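PDB 2YVT: hypothetical protein aq_1956 from Aquifex aeolicus, which is of unknown function but probably hydrolyses phosphoester bonds, as a member of the calcineurin-like metallophosphoesterase superfamily. Local coordinates for residues 18-23 against 237-242; 12-17 against 79-84; 156-161 against 204-209. All coordinates share one frame; numbering follows the deposited sequence.

Interaction 1 of 3, residues 18-23 against 237-242; sequences FDLLPK and GEFEEG
Leu20 sets its CD1 methyl over one face of the Phe239 ring, while its CB meets the rim at Phe239 CE2 (3.6 Å) and CZ (3.7 Å); this pair makes most of the contact between residues 18-23 and 237-242. From its CB the leucine runs back towards the Phe239 backbone while the phenylalanine runs forward, the two sliding past each other in opposite directions. Leu20 CD1 ends 4.0 Å from Phe239 CE2 and 3.3 Å from Phe239 O, with Glu240 CA 4.2 Å from the same methyl. The ring is delivered by a first torsion that sets CG opposite the backbone N of Phe239 (chi1 -170°), which extends it towards the other segment. Leu21 contributes less: its CD2 approaches Phe239 CZ obliquely at 4.3 Å.

The 237-242 segment connects strand 231-235 of one sheet to strand 243-248 of the other, and includes a short 3-10 turn at residues 239-241. Residues 18-23 form the entry to helix 21-31, so the contact packs the start of that helix against the link between the two sheets. Elsewhere Phe239 touches Ile11 of strand 7-12 and Phe259, while Leu21 touches Phe14 and helix 65-86.

The pairing is apolar, burying 182 Å² in total, and the side chains meet each other only through carbon. The polar atom that comes nearest a side chain, Phe239 O, already accepts a hydrogen bond from Gly242 N at 2.8 Å. Its approach to a leucine methyl therefore need not leave it without a donor, consistent with shape fit and exclusion of water, rather than polar pairing, as what joins these two segments.

Interaction 2 of 3, residues 12-17 against 79-84; sequences KNFKER and DKFFRE
The rings of Phe14 and Phe81 meet obliquely, their planes inclined at 56° and their centroids 5.3 Å apart. Phe14 opens a type I' beta turn, residues 14-17, in the loop after strand 7-12 of the calcineurin-like metallophosphoesterase fold, and Phe81 projects from helix 65-86. The two rings use different surfaces. Phe81 presents its CD1-CE1 side to a face of Phe14, with CE1 4.0 Å above the plane but displaced towards the rim; seen from Phe81, Phe14 CE2 comes in at the edge, near the ring plane. The closest atoms agree with this offset: Phe81 CD1 is 3.7 Å from both CD2 and CE2 of Phe14. Both rings are extended from their backbones, with CG opposite the backbone N in Phe14 (chi1 173°) and in Phe81 (chi1 167°), and from facing sides they slide past each other.

Both residues are buried. Phe14 also meets the Phe18 ring edge-to-face and touches Leu21, whereas Phe81 rests on Val38 of strand 35-39 and on Ile42. The pair thus joins helix 65-86 to the loop leading from the first strand to helix 21-31.

The face of Phe14 opposite Phe81 is occupied by its own turn: Arg17 N sits 3.6 Å above the ring plane, towards the rim, while that nitrogen donates a 3.0 Å hydrogen bond to Phe14 O.

Interaction 3 of 3, residues 156-161 against 204-209; sequences YPRWYV and VNTIIK
The guanidinium of Arg158 meets Thr206 at its edge: Thr206 OG1 lies only 12° out of the guanidinium plane, and Arg158 NH1 donates to it at 2.9 Å with an N-H...O angle of 160°. The two side chains cross at about a right angle, and Arg158 NH1 also lies 3.3 Å from Thr206 CB. A bend at chi3 (-65°) turns the end of the arginine into this position. Its NE forms a salt bridge with Glu145, and Thr206 OG1, while accepting from Arg158, also bonds to the carbonyl O of Ala202 one helical turn earlier.

Beneath the polar pair, Val161 CG1 presses on Ile207 CD1 at 3.5 Å, tighter than usual for two carbons. Val161 and Ile207 both touch Leu143 of strand 134-144.

A leucine in place of Arg158 would probably cost Glu145 this ionic partner and Thr206 OG1 this donor.

A partly exposed polar bridge thus lies above a buried aliphatic contact, pairing helices 158-164 and 202-211 over strand 134-144, as expected of outer helices covering a sheet in the alpha/beta/beta/alpha sandwich of calcineurin-like metallophosphoesterases.

Interactions 1 and 2 are neighbours, their centres 10 Å apart, and they touch directly: Glu238 OE1 is 3.0 Å from Asn13 ND2 and Phe239 N is 3.2 Å from Lys12 O, both probable hydrogen bonds. Along the chain their segments alternate; the loop after strand 7-12 meets helix 65-86, and the start of helix 21-31 meets the connection into strand 243-248. Interaction 3 lies across the chain's centre, its centre 29 Å from that of interaction 1 and 27 Å from that of interaction 2. It follows interaction 2 in sequence and is nested within the loop closed by interaction 1. The contacts thus sample outer helices on opposite sides, consistent with a two-sheet sandwich covered by helices on both sides.

Interaction 1 of 3, residues 18-23 against 237-242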
loop_
_atom_site.group_PDB
_atom_site.type_symbol
_atom_site.label_atom_id
_atom_site.label_comp_id
_atom_site.label_asym_id
_atom_site.label_seq_id
_atom_site.Cartn_x
_atom_site.Cartn_y
_atom_site.Cartn_z
ATOM N N PHE A 18 15.629 -3.807 3.159
ATOM C CA PHE A 18 15.834 -5.211 3.492
ATOM C C PHE A 18 16.577 -5.359 4.816
ATOM O O PHE A 18 16.372 -6.348 5.530
ATOM C CB PHE A 18 16.584 -5.936 2.370
ATOM C CG PHE A 18 15.879 -5.873 1.043
ATOM C CD1 PHE A 18 14.847 -6.763 0.758
ATOM C CD2 PHE A 18 16.225 -4.915 0.092
ATOM C CE1 PHE A 18 14.171 -6.705 -0.448
ATOM C CE2 PHE A 18 15.553 -4.850 -1.134
ATOM C CZ PHE A 18 14.529 -5.755 -1.402
ATOM N N ASP A 19 17.420 -4.369 5.137
ATOM C CA ASP A 19 18.184 -4.360 6.391
ATOM C C ASP A 19 17.285 -4.360 7.626
ATOM O O ASP A 19 17.716 -4.763 8.705
ATOM C CB ASP A 19 19.139 -3.155 6.449
ATOM C CG ASP A 19 18.413 -1.812 6.361
ATOM O OD1 ASP A 19 17.643 -1.607 5.398
ATOM O OD2 ASP A 19 18.641 -0.946 7.239
ATOM N N LEU A 20 16.044 -3.890 7.467
ATOM C CA LEU A 20 15.094 -3.849 8.576
ATOM C C LEU A 20 14.213 -5.092 8.733
ATOM O O LEU A 20 13.490 -5.220 9.723
ATOM C CB LEU A 20 14.228 -2.595 8.474
ATOM C CG LEU A 20 15.005 -1.273 8.482
ATOM C CD1 LEU A 20 14.023 -0.118 8.391
ATOM C CD2 LEU A 20 15.891 -1.149 9.728
ATOM N N LEU A 21 14.291 -6.017 7.777
ATOM C CA LEU A 21 13.443 -7.206 7.829
ATOM C C LEU A 21 13.714 -8.130 9.025
ATOM O O LEU A 21 12.765 -8.695 9.573
ATOM C CB LEU A 21 13.424 -7.953 6.489
ATOM C CG LEU A 21 12.661 -7.213 5.376
ATOM C CD1 LEU A 21 12.752 -7.985 4.065
ATOM C CD2 LEU A 21 11.198 -6.949 5.753
ATOM N N PRO A 22 14.993 -8.280 9.444
ATOM C CA PRO A 22 15.207 -9.042 10.691
ATOM C C PRO A 22 14.422 -8.523 11.901
ATOM O O PRO A 22 13.927 -9.328 12.710
ATOM C CB PRO A 22 16.719 -8.927 10.916
ATOM C CG PRO A 22 17.273 -8.769 9.533
ATOM C CD PRO A 22 16.274 -7.879 8.829
ATOM N N LYS A 23 14.277 -7.205 12.018
ATOM C CA LYS A 23 13.486 -6.658 13.121
ATOM C C LYS A 23 11.998 -6.928 12.914
ATOM O O LYS A 23 11.278 -7.237 13.867
ATOM C CB LYS A 23 13.778 -5.172 13.337
ATOM C CG LYS A 23 15.100 -4.963 14.079
ATOM C CD LYS A 23 15.443 -3.503 14.250
ATOM C CE LYS A 23 16.849 -3.347 14.852
ATOM N NZ LYS A 23 16.912 -3.723 16.297
ATOM N N GLY A 237 2.823 4.808 9.762
ATOM C CA GLY A 237 4.045 5.607 9.868
ATOM C C GLY A 237 5.166 4.931 9.105
ATOM O O GLY A 237 4.979 3.842 8.537
ATOM N N GLU A 238 6.330 5.567 9.090
ATOM C CA GLU A 238 7.403 5.165 8.174
ATOM C C GLU A 238 8.173 3.940 8.631
ATOM O O GLU A 238 8.775 3.941 9.707
ATOM C CB GLU A 238 8.392 6.319 7.982
ATOM C CG GLU A 238 7.774 7.566 7.369
ATOM C CD GLU A 238 7.401 7.423 5.893
ATOM O OE1 GLU A 238 7.817 6.451 5.228
ATOM O OE2 GLU A 238 6.689 8.307 5.393
ATOM N N PHE A 239 8.195 2.908 7.788
ATOM C CA PHE A 239 9.042 1.749 8.042
ATOM C C PHE A 239 10.522 2.133 8.268
ATOM O O PHE A 239 11.196 1.508 9.102
ATOM C CB PHE A 239 8.902 0.745 6.901
ATOM C CG PHE A 239 9.542 -0.582 7.172
ATOM C CD1 PHE A 239 9.078 -1.396 8.203
ATOM C CD2 PHE A 239 10.583 -1.044 6.361
ATOM C CE1 PHE A 239 9.658 -2.640 8.438
ATOM C CE2 PHE A 239 11.159 -2.302 6.593
ATOM C CZ PHE A 239 10.693 -3.089 7.636
ATOM N N GLU A 240 11.001 3.170 7.568
ATOM C CA GLU A 240 12.388 3.670 7.744
ATOM C C GLU A 240 12.660 4.199 9.146
ATOM O O GLU A 240 13.822 4.363 9.543
ATOM C CB GLU A 240 12.678 4.877 6.868
ATOM C CG GLU A 240 12.505 4.806 5.417
ATOM C CD GLU A 240 12.661 6.212 4.839
ATOM O OE1 GLU A 240 13.280 6.354 3.782
ATOM O OE2 GLU A 240 12.178 7.191 5.472
ATOM N N GLU A 241 11.600 4.578 9.844
ATOM C CA GLU A 241 11.708 5.048 11.219
ATOM C C GLU A 241 11.541 3.892 12.200
ATOM O O GLU A 241 11.479 4.106 13.412
ATOM C CB GLU A 241 10.655 6.131 11.486
ATOM C CG GLU A 241 10.887 7.395 10.687
ATOM C CD GLU A 241 9.762 8.402 10.780
ATOM O OE1 GLU A 241 8.977 8.362 11.753
ATOM O OE2 GLU A 241 9.677 9.239 9.864
ATOM N N GLY A 242 11.454 2.669 11.672
ATOM C CA GLY A 242 11.200 1.484 12.489
ATOM C C GLY A 242 9.761 1.338 12.951
ATOM O O GLY A 242 9.480 0.596 13.892
#

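Interaction 2 of 3, residues 12-17 against 79-84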
loop_
_atom_site.group_PDB
_atom_site.type_symbol
_atom_site.label_atom_id
_atom_site.label_comp_id
_atom_site.label_asym_id
_atom_site.label_seq_id
_atom_site.Cartn_x
_atom_site.Cartn_y
_atom_site.Cartn_z
ATOM N N LYS A 12 4.312 0.514 5.917
ATOM C CA LYS A 12 4.231 1.272 4.667
ATOM C C LYS A 12 5.591 1.860 4.328
ATOM O O LYS A 12 6.429 2.052 5.217
ATOM C CB LYS A 12 3.133 2.352 4.715
ATOM C CG LYS A 12 3.346 3.522 5.703
ATOM C CD LYS A 12 3.964 4.735 5.036
ATOM C CE LYS A 12 4.148 5.886 6.025
ATOM N NZ LYS A 12 2.976 6.823 6.018
ATOM N N ASN A 13 5.798 2.139 3.045
ATOM C CA ASN A 13 7.070 2.671 2.545
ATOM C C ASN A 13 8.251 1.785 2.938
ATOM O O ASN A 13 9.202 2.232 3.591
ATOM C CB ASN A 13 7.279 4.131 2.983
ATOM C CG ASN A 13 6.474 5.116 2.147
ATOM O OD1 ASN A 13 6.166 4.860 0.976
ATOM N ND2 ASN A 13 6.157 6.266 2.736
ATOM N N PHE A 14 8.174 0.523 2.518
ATOM C CA PHE A 14 9.282 -0.424 2.675
ATOM C C PHE A 14 10.570 0.158 2.081
ATOM O O PHE A 14 11.638 0.057 2.697
ATOM C CB PHE A 14 8.923 -1.775 2.040
ATOM C CG PHE A 14 10.058 -2.738 2.012
ATOM C CD1 PHE A 14 10.493 -3.345 3.185
ATOM C CD2 PHE A 14 10.700 -3.042 0.810
ATOM C CE1 PHE A 14 11.564 -4.234 3.160
ATOM C CE2 PHE A 14 11.776 -3.926 0.775
ATOM C CZ PHE A 14 12.208 -4.522 1.953
ATOM N N LYS A 15 10.453 0.763 0.896
ATOM C CA LYS A 15 11.540 1.528 0.257
ATOM C C LYS A 15 12.878 0.782 0.283
ATOM O O LYS A 15 13.924 1.334 0.640
ATOM C CB LYS A 15 11.672 2.929 0.878
ATOM C CG LYS A 15 10.558 3.887 0.474
ATOM C CD LYS A 15 10.732 5.275 1.086
ATOM C CE LYS A 15 9.568 6.189 0.714
ATOM N NZ LYS A 15 9.837 7.639 1.018
ATOM N N GLU A 16 12.820 -0.491 -0.094
ATOM C CA GLU A 16 14.014 -1.335 -0.244
ATOM C C GLU A 16 14.829 -1.519 1.052
ATOM O O GLU A 16 16.044 -1.753 1.002
ATOM C CB GLU A 16 14.893 -0.811 -1.388
ATOM C CG GLU A 16 14.124 -0.617 -2.687
ATOM C CD GLU A 16 14.973 -0.140 -3.843
ATOM O OE1 GLU A 16 16.233 -0.216 -3.778
ATOM O OE2 GLU A 16 14.357 0.324 -4.825
ATOM N N ARG A 17 14.160 -1.427 2.202
ATOM C CA ARG A 17 14.833 -1.561 3.498
ATOM C C ARG A 17 14.931 -3.015 3.960
ATOM O O ARG A 17 14.401 -3.417 5.005
ATOM C CB ARG A 17 14.231 -0.623 4.559
ATOM C CG ARG A 17 14.404 0.874 4.216
ATOM C CD ARG A 17 15.886 1.265 4.013
ATOM N NE ARG A 17 16.648 1.032 5.239
ATOM C CZ ARG A 17 16.692 1.894 6.256
ATOM N NH1 ARG A 17 16.056 3.060 6.172
ATOM N NH2 ARG A 17 17.381 1.599 7.347
ATOM N N ASP A 79 11.881 -8.967 -7.156
ATOM C CA ASP A 79 12.028 -10.392 -6.898
ATOM C C ASP A 79 12.581 -10.618 -5.494
ATOM O O ASP A 79 12.111 -11.498 -4.769
ATOM C CB ASP A 79 12.934 -11.038 -7.945
ATOM C CG ASP A 79 12.283 -11.140 -9.305
ATOM O OD1 ASP A 79 11.062 -10.899 -9.432
ATOM O OD2 ASP A 79 13.015 -11.466 -10.269
ATOM N N LYS A 80 13.558 -9.801 -5.104
ATOM C CA LYS A 80 14.141 -9.899 -3.765
ATOM C C LYS A 80 13.117 -9.563 -2.689
ATOM O O LYS A 80 13.058 -10.226 -1.647
ATOM C CB LYS A 80 15.361 -8.984 -3.646
ATOM C CG LYS A 80 16.123 -9.123 -2.347
ATOM C CD LYS A 80 17.329 -8.215 -2.396
ATOM C CE LYS A 80 18.081 -8.165 -1.085
ATOM N NZ LYS A 80 19.213 -7.194 -1.223
ATOM N N PHE A 81 12.291 -8.551 -2.953
ATOM C CA PHE A 81 11.220 -8.200 -2.029
ATOM C C PHE A 81 10.250 -9.372 -1.837
ATOM O O PHE A 81 9.930 -9.731 -0.709
ATOM C CB PHE A 81 10.458 -6.967 -2.526
ATOM C CG PHE A 81 9.155 -6.727 -1.804
ATOM C CD1 PHE A 81 9.134 -6.103 -0.565
ATOM C CD2 PHE A 81 7.946 -7.126 -2.373
ATOM C CE1 PHE A 81 7.929 -5.880 0.106
ATOM C CE2 PHE A 81 6.738 -6.906 -1.712
ATOM C CZ PHE A 81 6.732 -6.288 -0.468
ATOM N N PHE A 82 9.772 -9.967 -2.928
ATOM C CA PHE A 82 8.813 -11.052 -2.756
ATOM C C PHE A 82 9.419 -12.247 -2.041
ATOM O O PHE A 82 8.770 -12.851 -1.189
ATOM C CB PHE A 82 8.163 -11.451 -4.077
ATOM C CG PHE A 82 7.161 -10.451 -4.564
ATOM C CD1 PHE A 82 5.934 -10.313 -3.918
ATOM C CD2 PHE A 82 7.444 -9.629 -5.646
ATOM C CE1 PHE A 82 4.994 -9.372 -4.353
ATOM C CE2 PHE A 82 6.516 -8.686 -6.094
ATOM C CZ PHE A 82 5.287 -8.556 -5.442
ATOM N N ARG A 83 10.679 -12.554 -2.342
ATOM C CA ARG A 83 11.359 -13.644 -1.644
ATOM C C ARG A 83 11.477 -13.362 -0.140
ATOM O O ARG A 83 11.096 -14.187 0.687
ATOM C CB ARG A 83 12.741 -13.911 -2.262
ATOM C CG ARG A 83 13.609 -14.856 -1.443
ATOM C CD ARG A 83 14.846 -15.302 -2.207
ATOM N NE ARG A 83 15.670 -14.176 -2.645
ATOM C CZ ARG A 83 16.568 -13.540 -1.892
ATOM N NH1 ARG A 83 16.782 -13.898 -0.630
ATOM N NH2 ARG A 83 17.254 -12.527 -2.409
ATOM N N GLU A 84 11.990 -12.184 0.213
ATOM C CA GLU A 84 12.289 -11.900 1.613
ATOM C C GLU A 84 11.034 -11.673 2.447
ATOM O O GLU A 84 10.974 -12.072 3.608
ATOM C CB GLU A 84 13.303 -10.753 1.734
ATOM C CG GLU A 84 14.649 -11.140 1.126
ATOM C CD GLU A 84 15.823 -10.336 1.643
ATOM O OE1 GLU A 84 15.658 -9.530 2.571
ATOM O OE2 GLU A 84 16.927 -10.525 1.102
#

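Interaction 3 of 3, residues 156-161 against 204-209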
loop_
_atom_site.group_PDB
_atom_site.type_symbol
_atom_site.label_atom_id
_atom_site.label_comp_id
_atom_site.label_asym_id
_atom_site.label_seq_id
_atom_site.Cartn_x
_atom_site.Cartn_y
_atom_site.Cartn_z
ATOM N N TYR A 156 -3.388 7.553 -10.355
ATOM C CA TYR A 156 -4.739 7.313 -10.855
ATOM C C TYR A 156 -5.627 8.516 -10.591
ATOM O O TYR A 156 -5.477 9.180 -9.566
ATOM C CB TYR A 156 -5.336 6.075 -10.197
ATOM C CG TYR A 156 -4.591 4.822 -10.562
ATOM C CD1 TYR A 156 -4.844 4.179 -11.773
ATOM C CD2 TYR A 156 -3.608 4.292 -9.718
ATOM C CE1 TYR A 156 -4.152 3.032 -12.139
ATOM C CE2 TYR A 156 -2.900 3.124 -10.076
ATOM C CZ TYR A 156 -3.187 2.508 -11.292
ATOM O OH TYR A 156 -2.510 1.378 -11.675
ATOM N N PRO A 157 -6.547 8.806 -11.524
ATOM C CA PRO A 157 -7.482 9.924 -11.377
ATOM C C PRO A 157 -8.787 9.489 -10.730
ATOM O O PRO A 157 -9.175 8.322 -10.850
ATOM C CB PRO A 157 -7.744 10.324 -12.828
ATOM C CG PRO A 157 -7.684 9.023 -13.577
ATOM C CD PRO A 157 -6.699 8.137 -12.832
ATOM N N ARG A 158 -9.465 10.437 -10.079
ATOM C CA ARG A 158 -10.707 10.168 -9.355
ATOM C C ARG A 158 -11.715 9.364 -10.176
ATOM O O ARG A 158 -12.254 8.367 -9.696
ATOM C CB ARG A 158 -11.351 11.490 -8.889
ATOM C CG ARG A 158 -12.706 11.332 -8.235
ATOM C CD ARG A 158 -13.322 12.701 -7.912
ATOM N NE ARG A 158 -12.553 13.435 -6.902
ATOM C CZ ARG A 158 -12.860 13.470 -5.607
ATOM N NH1 ARG A 158 -13.916 12.796 -5.159
ATOM N NH2 ARG A 158 -12.103 14.165 -4.761
ATOM N N TRP A 159 -11.963 9.790 -11.414
ATOM C CA TRP A 159 -12.970 9.117 -12.236
ATOM C C TRP A 159 -12.687 7.621 -12.389
ATOM O O TRP A 159 -13.601 6.810 -12.361
ATOM C CB TRP A 159 -13.104 9.778 -13.615
ATOM C CG TRP A 159 -11.985 9.519 -14.572
ATOM C CD1 TRP A 159 -10.922 10.327 -14.807
ATOM C CD2 TRP A 159 -11.827 8.381 -15.438
ATOM N NE1 TRP A 159 -10.112 9.781 -15.770
ATOM C CE2 TRP A 159 -10.637 8.581 -16.168
ATOM C CE3 TRP A 159 -12.572 7.212 -15.658
ATOM C CZ2 TRP A 159 -10.169 7.657 -17.111
ATOM C CZ3 TRP A 159 -12.111 6.289 -16.599
ATOM C CH2 TRP A 159 -10.913 6.518 -17.308
ATOM N N TYR A 160 -11.415 7.274 -12.565
ATOM C CA TYR A 160 -11.032 5.886 -12.789
ATOM C C TYR A 160 -11.130 5.058 -11.508
ATOM O O TYR A 160 -11.591 3.918 -11.528
ATOM C CB TYR A 160 -9.626 5.818 -13.381
ATOM C CG TYR A 160 -9.154 4.413 -13.654
ATOM C CD1 TYR A 160 -9.579 3.719 -14.794
ATOM C CD2 TYR A 160 -8.267 3.779 -12.779
ATOM C CE1 TYR A 160 -9.139 2.422 -15.049
ATOM C CE2 TYR A 160 -7.821 2.490 -13.019
ATOM C CZ TYR A 160 -8.263 1.814 -14.157
ATOM O OH TYR A 160 -7.819 0.535 -14.404
ATOM N N VAL A 161 -10.696 5.643 -10.394
ATOM C CA VAL A 161 -10.806 4.984 -9.100
ATOM C C VAL A 161 -12.274 4.646 -8.812
ATOM O O VAL A 161 -12.605 3.505 -8.474
ATOM C CB VAL A 161 -10.191 5.853 -7.988
ATOM C CG1 VAL A 161 -10.373 5.194 -6.629
ATOM C CG2 VAL A 161 -8.705 6.102 -8.291
ATOM N N VAL A 204 -9.655 9.836 -1.577
ATOM C CA VAL A 204 -9.749 8.746 -0.617
ATOM C C VAL A 204 -10.859 9.015 0.412
ATOM O O VAL A 204 -11.577 8.097 0.798
ATOM C CB VAL A 204 -8.378 8.427 0.029
ATOM C CG1 VAL A 204 -8.500 7.246 0.964
ATOM C CG2 VAL A 204 -7.358 8.114 -1.074
ATOM N N ASN A 205 -11.037 10.268 0.829
ATOM C CA ASN A 205 -12.201 10.573 1.684
ATOM C C ASN A 205 -13.476 10.181 0.964
ATOM O O ASN A 205 -14.408 9.650 1.567
ATOM C CB ASN A 205 -12.266 12.057 2.066
ATOM C CG ASN A 205 -11.088 12.486 2.899
ATOM O OD1 ASN A 205 -11.202 12.719 4.115
ATOM N ND2 ASN A 205 -9.943 12.577 2.265
ATOM N N THR A 206 -13.494 10.441 -0.340
ATOM C CA THR A 206 -14.652 10.145 -1.166
ATOM C C THR A 206 -14.881 8.636 -1.299
ATOM O O THR A 206 -16.012 8.177 -1.143
ATOM C CB THR A 206 -14.548 10.832 -2.542
ATOM O OG1 THR A 206 -14.373 12.248 -2.364
ATOM C CG2 THR A 206 -15.795 10.581 -3.363
ATOM N N ILE A 207 -13.811 7.875 -1.562
ATOM C CA ILE A 207 -13.896 6.408 -1.596
ATOM C C ILE A 207 -14.419 5.861 -0.276
ATOM O O ILE A 207 -15.244 4.958 -0.248
ATOM C CB ILE A 207 -12.513 5.722 -1.788
ATOM C CG1 ILE A 207 -11.810 6.152 -3.069
ATOM C CG2 ILE A 207 -12.673 4.192 -1.727
ATOM C CD1 ILE A 207 -10.392 5.595 -3.155
ATOM N N ILE A 208 -13.905 6.397 0.829
ATOM C CA ILE A 208 -14.310 5.950 2.147
ATOM C C ILE A 208 -15.799 6.230 2.374
ATOM O O ILE A 208 -16.515 5.382 2.899
ATOM C CB ILE A 208 -13.421 6.580 3.238
ATOM C CG1 ILE A 208 -12.043 5.902 3.232
ATOM C CG2 ILE A 208 -14.084 6.489 4.611
ATOM C CD1 ILE A 208 -11.009 6.580 4.113
ATOM N N LYS A 209 -16.258 7.404 1.944
ATOM C CA LYS A 209 -17.674 7.761 2.038
ATOM C C LYS A 209 -18.521 6.803 1.197
ATOM O O LYS A 209 -19.555 6.302 1.653
ATOM C CB LYS A 209 -17.877 9.223 1.608
ATOM C CG LYS A 209 -19.311 9.631 1.230
ATOM C CD LYS A 209 -20.204 9.804 2.444
ATOM C CE LYS A 209 -21.594 10.300 2.034
ATOM N NZ LYS A 209 -22.461 10.505 3.214
#